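Local coordinates for 4-hydroxybenzoyl-CoA Thioesterase (Pseudomonas sp. CBS3, PDB 1LO7), which hydrolyses 4-hydroxybenzoyl-CoA to 4-hydroxybenzoate and coenzyme A, the last step in converting 4-chlorobenzoate to 4-hydroxybenzoate, at residues Tyr27-Ser35 with Val110-Val118. Residues are numbered along the deposited sequence; the frame is centred on the assembly and turned at random. Where two conformers were deposited one is given.
Sequences YHRWLDAAS and VMRADEIRV. With 4CO (4-hydroxyphenacyl coenzyme A), chain B.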
# COMPACT_ATOMS: atom_id res chain seq x y z
N TYR A 27 3.51 2.33 9.02
CA TYR A 27 3.34 3.23 10.13
C TYR A 27 2.92 4.62 9.61
O TYR A 27 2.05 5.28 10.16
CB TYR A 27 4.63 3.43 10.96
CG TYR A 27 4.98 2.21 11.78
CD1 TYR A 27 4.18 1.85 12.87
CD2 TYR A 27 6.09 1.42 11.48
CE1 TYR A 27 4.51 0.74 13.64
CE2 TYR A 27 6.43 0.30 12.25
CZ TYR A 27 5.62 -0.03 13.33
OH TYR A 27 5.91 -1.15 14.09
N HIS A 28 3.51 5.07 8.51
CA HIS A 28 3.13 6.38 7.99
C HIS A 28 1.66 6.37 7.53
O HIS A 28 0.97 7.36 7.67
CB HIS A 28 4.09 6.80 6.85
CG HIS A 28 5.47 7.00 7.39
ND1 HIS A 28 5.78 8.11 8.21
CD2 HIS A 28 6.59 6.22 7.25
CE1 HIS A 28 7.09 7.98 8.54
NE2 HIS A 28 7.59 6.86 7.97
N ARG A 29 1.17 5.23 6.98
CA ARG A 29 -0.24 5.17 6.58
C ARG A 29 -1.05 5.38 7.84
O ARG A 29 -2.01 6.14 7.84
CB ARG A 29 -0.61 3.74 6.08
CG ARG A 29 -0.16 3.41 4.67
CD ARG A 29 -1.13 2.42 4.01
NE ARG A 29 -1.12 1.14 4.68
CZ ARG A 29 -2.07 0.69 5.50
NH1 ARG A 29 -3.14 1.40 5.74
NH2 ARG A 29 -1.95 -0.53 6.08
N TRP A 30 -0.66 4.71 8.92
CA TRP A 30 -1.42 4.84 10.15
C TRP A 30 -1.32 6.25 10.77
O TRP A 30 -2.33 6.78 11.35
CB TRP A 30 -1.08 3.73 11.15
CG TRP A 30 -1.32 2.38 10.56
CD1 TRP A 30 -2.33 2.02 9.72
CD2 TRP A 30 -0.52 1.22 10.78
NE1 TRP A 30 -2.20 0.68 9.39
CE2 TRP A 30 -1.08 0.18 10.02
CE3 TRP A 30 0.65 0.98 11.51
CZ2 TRP A 30 -0.50 -1.08 10.02
CZ3 TRP A 30 1.21 -0.27 11.51
CH2 TRP A 30 0.64 -1.29 10.76
N LEU A 31 -0.12 6.85 10.68
CA LEU A 31 0.08 8.20 11.20
C LEU A 31 -0.83 9.16 10.43
O LEU A 31 -1.47 10.03 10.99
CB LEU A 31 1.55 8.65 11.08
CG LEU A 31 2.35 8.45 12.37
CD1 LEU A 31 1.76 7.34 13.23
CD2 LEU A 31 3.82 8.19 12.07
N ASP A 32 -0.93 8.97 9.11
CA ASP A 32 -1.80 9.83 8.30
C ASP A 32 -3.27 9.68 8.69
O ASP A 32 -4.04 10.67 8.73
CB ASP A 32 -1.59 9.61 6.79
CG ASP A 32 -2.16 10.76 6.03
OD1 ASP A 32 -1.78 11.90 6.25
OD2 ASP A 32 -3.08 10.45 5.14
N ALA A 33 -3.69 8.44 9.00
CA ALA A 33 -5.09 8.26 9.39
C ALA A 33 -5.29 8.89 10.77
O ALA A 33 -6.31 9.52 11.07
CB ALA A 33 -5.41 6.75 9.46
N ALA A 34 -4.28 8.72 11.65
CA ALA A 34 -4.43 9.29 13.00
C ALA A 34 -4.46 10.84 12.92
O ALA A 34 -5.12 11.51 13.68
CB ALA A 34 -3.29 8.85 13.91
N SER A 35 -3.69 11.41 11.99
CA SER A 35 -3.66 12.88 11.83
C SER A 35 -5.05 13.44 11.48
O SER A 35 -5.53 14.45 12.01
CB SER A 35 -2.68 13.24 10.70
OG SER A 35 -2.80 14.61 10.31
N VAL A 110 6.37 1.90 20.75
CA VAL A 110 6.76 1.24 19.50
C VAL A 110 7.45 2.21 18.55
O VAL A 110 8.54 1.96 18.01
CB VAL A 110 5.57 0.53 18.79
CG1 VAL A 110 5.98 0.05 17.41
CG2 VAL A 110 5.12 -0.68 19.60
N MET A 111 6.79 3.35 18.33
CA MET A 111 7.37 4.36 17.46
C MET A 111 6.78 5.72 17.76
O MET A 111 5.75 5.84 18.44
CB MET A 111 7.35 3.99 15.95
CG MET A 111 5.98 4.03 15.30
SD MET A 111 5.52 5.63 14.62
CE MET A 111 6.66 6.03 13.27
N ARG A 112 7.44 6.75 17.28
CA ARG A 112 6.92 8.10 17.51
C ARG A 112 7.27 8.98 16.32
O ARG A 112 8.29 8.76 15.66
CB ARG A 112 7.51 8.70 18.79
CG ARG A 112 7.04 10.15 19.01
CD ARG A 112 7.35 10.72 20.42
NE ARG A 112 6.51 10.22 21.54
CZ ARG A 112 6.95 9.62 22.67
NH1 ARG A 112 8.24 9.41 22.92
NH2 ARG A 112 6.05 9.26 23.58
N ALA A 113 6.42 9.98 16.04
CA ALA A 113 6.75 10.85 14.95
C ALA A 113 6.20 12.26 15.21
O ALA A 113 5.10 12.40 15.75
CB ALA A 113 6.18 10.35 13.61
N ASP A 114 7.00 13.26 14.83
CA ASP A 114 6.59 14.64 14.91
C ASP A 114 6.46 15.03 13.45
O ASP A 114 7.46 15.09 12.71
CB ASP A 114 7.61 15.56 15.57
CG ASP A 114 7.52 15.43 17.05
OD1 ASP A 114 6.58 14.92 17.61
OD2 ASP A 114 8.54 15.91 17.69
N GLU A 115 5.22 15.29 13.03
CA GLU A 115 4.93 15.69 11.66
C GLU A 115 4.67 17.18 11.59
O GLU A 115 3.98 17.71 12.45
CB GLU A 115 3.63 14.98 11.12
CG GLU A 115 3.77 13.44 11.04
CD GLU A 115 2.51 12.83 10.48
OE1 GLU A 115 1.41 13.26 10.71
OE2 GLU A 115 2.72 11.76 9.75
N ILE A 116 5.20 17.80 10.56
CA ILE A 116 4.95 19.21 10.36
C ILE A 116 4.04 19.29 9.15
O ILE A 116 4.39 18.84 8.07
CB ILE A 116 6.19 20.07 10.18
CG1 ILE A 116 7.13 19.88 11.41
CG2 ILE A 116 5.72 21.52 10.00
CD1 ILE A 116 8.30 20.87 11.47
N ARG A 117 2.83 19.83 9.34
CA ARG A 117 1.90 19.92 8.24
C ARG A 117 1.36 21.33 8.11
O ARG A 117 1.64 22.23 8.94
CB ARG A 117 0.72 18.98 8.55
CG ARG A 117 1.05 17.48 8.40
CD ARG A 117 -0.08 16.64 8.98
NE ARG A 117 0.16 15.18 9.03
CZ ARG A 117 -0.27 14.33 8.09
NH1 ARG A 117 -0.94 14.73 6.98
NH2 ARG A 117 -0.02 13.04 8.29
N VAL A 118 0.57 21.52 7.06
CA VAL A 118 -0.05 22.83 6.82
C VAL A 118 -1.39 22.60 6.24
O VAL A 118 -1.61 21.57 5.61
CB VAL A 118 0.71 23.63 5.80
CG1 VAL A 118 2.12 23.92 6.27
CG2 VAL A 118 0.69 22.95 4.43
N1A 4CO B . 10.41 22.09 7.89
C2A 4CO B . 9.63 22.88 8.70
N3A 4CO B . 8.67 23.68 8.35
C4A 4CO B . 8.46 23.67 7.01
C5A 4CO B . 9.17 22.94 6.07
C6A 4CO B . 10.19 22.10 6.55
N6A 4CO B . 10.92 21.35 5.76
N7A 4CO B . 8.69 23.19 4.79
C8A 4CO B . 7.71 24.08 4.96
N9A 4CO B . 7.54 24.42 6.28
C1D 4CO B . 6.63 25.42 6.85
C2D 4CO B . 7.08 26.84 6.51
O2D 4CO B . 8.14 27.27 7.36
C3D 4CO B . 5.80 27.58 6.84
O3D 4CO B . 5.54 27.53 8.22
P3D 4CO B . 5.16 28.83 9.05
O7A 4CO B . 6.41 29.48 9.38
O8A 4CO B . 4.28 29.69 8.26
O9A 4CO B . 4.43 28.34 10.33
C4D 4CO B . 4.80 26.62 6.20
O4D 4CO B . 5.45 25.32 6.16
C5D 4CO B . 4.24 27.00 4.86
O5D 4CO B . 5.29 26.91 3.91
P1A 4CO B . 5.52 28.12 2.91
O1A 4CO B . 6.79 27.78 2.25
O2A 4CO B . 5.55 29.40 3.58
O3A 4CO B . 4.35 28.19 1.92
P2A 4CO B . 4.14 27.51 0.48
O4A 4CO B . 2.74 27.77 0.12
O5A 4CO B . 5.03 28.17 -0.47
O6A 4CO B . 4.65 25.95 0.42
CBP 4CO B . 3.79 23.77 0.28
CCP 4CO B . 3.92 25.01 1.17
CDP 4CO B . 3.11 24.11 -1.06
CEP 4CO B . 3.07 22.66 1.03
CAP 4CO B . 5.17 23.32 -0.23
OAP 4CO B . 6.04 23.05 0.88
C9P 4CO B . 5.09 21.93 -0.86
O9P 4CO B . 4.46 21.76 -1.88
N8P 4CO B . 5.70 20.83 -0.14
C7P 4CO B . 5.35 19.52 -0.71
C6P 4CO B . 4.10 18.92 -0.05
C5P 4CO B . 4.02 17.44 -0.42
O5P 4CO B . 4.00 17.05 -1.59
N4P 4CO B . 3.94 16.57 0.73
C3P 4CO B . 3.97 15.14 0.45
C2P 4CO B . 2.67 14.65 -0.11
S1P 4CO B . 1.21 15.46 0.57
O1B 4CO B . -0.04 12.67 1.71
C1B 4CO B . -0.60 13.69 1.35
C2B 4CO B . -1.67 14.26 2.18
C3B 4CO B . -2.32 15.44 1.73
C4B 4CO B . -3.35 15.99 2.49
C5B 4CO B . -3.75 15.35 3.69
O2B 4CO B . -4.83 15.85 4.44
C6B 4CO B . -3.07 14.18 4.14
C7B 4CO B . -2.02 13.63 3.37
CB 4CO B . -0.20 14.38 0.10
O HOH W 1 4.93 10.73 9.04
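Arg-117 leaves its strand with CG anti to the carbonyl carbon (chi1 -73°) and runs extended to NE, bringing its guanidinium up to the helix, where Asp-32, with CG anti to the backbone N (chi1 -163°), turns its carboxylate to meet it. The two planes lie nearly coplanar, 19° apart. NH1 and NH2 of Arg-117 grip one oxygen end-on, NH2 lying 2.9 Å from Asp-32 OD1 on its anti lone pair. On the adjoining side of the guanidinium, NE and NH2 hold Glu-115 OE1 side-on, Arg-117 NE at 2.8 Å, both from one face of the carboxylate. Ser-35 OG sits over a guanidinium face without bonding to it; its partner is Gln-94. NH1 also donates to Thr-59 O, and Trp-23 NE1 of the second subunit holds Asp-32 OD2. A methionine in place of Arg-117 would probably leave two buried carboxylates without their shared counter-charge. A water joins Glu-115 OE2 to His-28 ND1. Toward the helix start the contact turns apolar: Leu-31, in one of its two conformers, points CD2 at Ala-113 CB and Met-111 CE, while Met-111 CG lies over the Tyr-27 ring, 4.1 Å from its centroid. Helix 25-41 thus packs on the curved antiparallel sheet of the hot dog fold, and the salt-bridge network ends at the ligand pocket, Asp-32 OD1 being 3.4 Å from C6B of the inhibitor's hydroxyphenacyl ring.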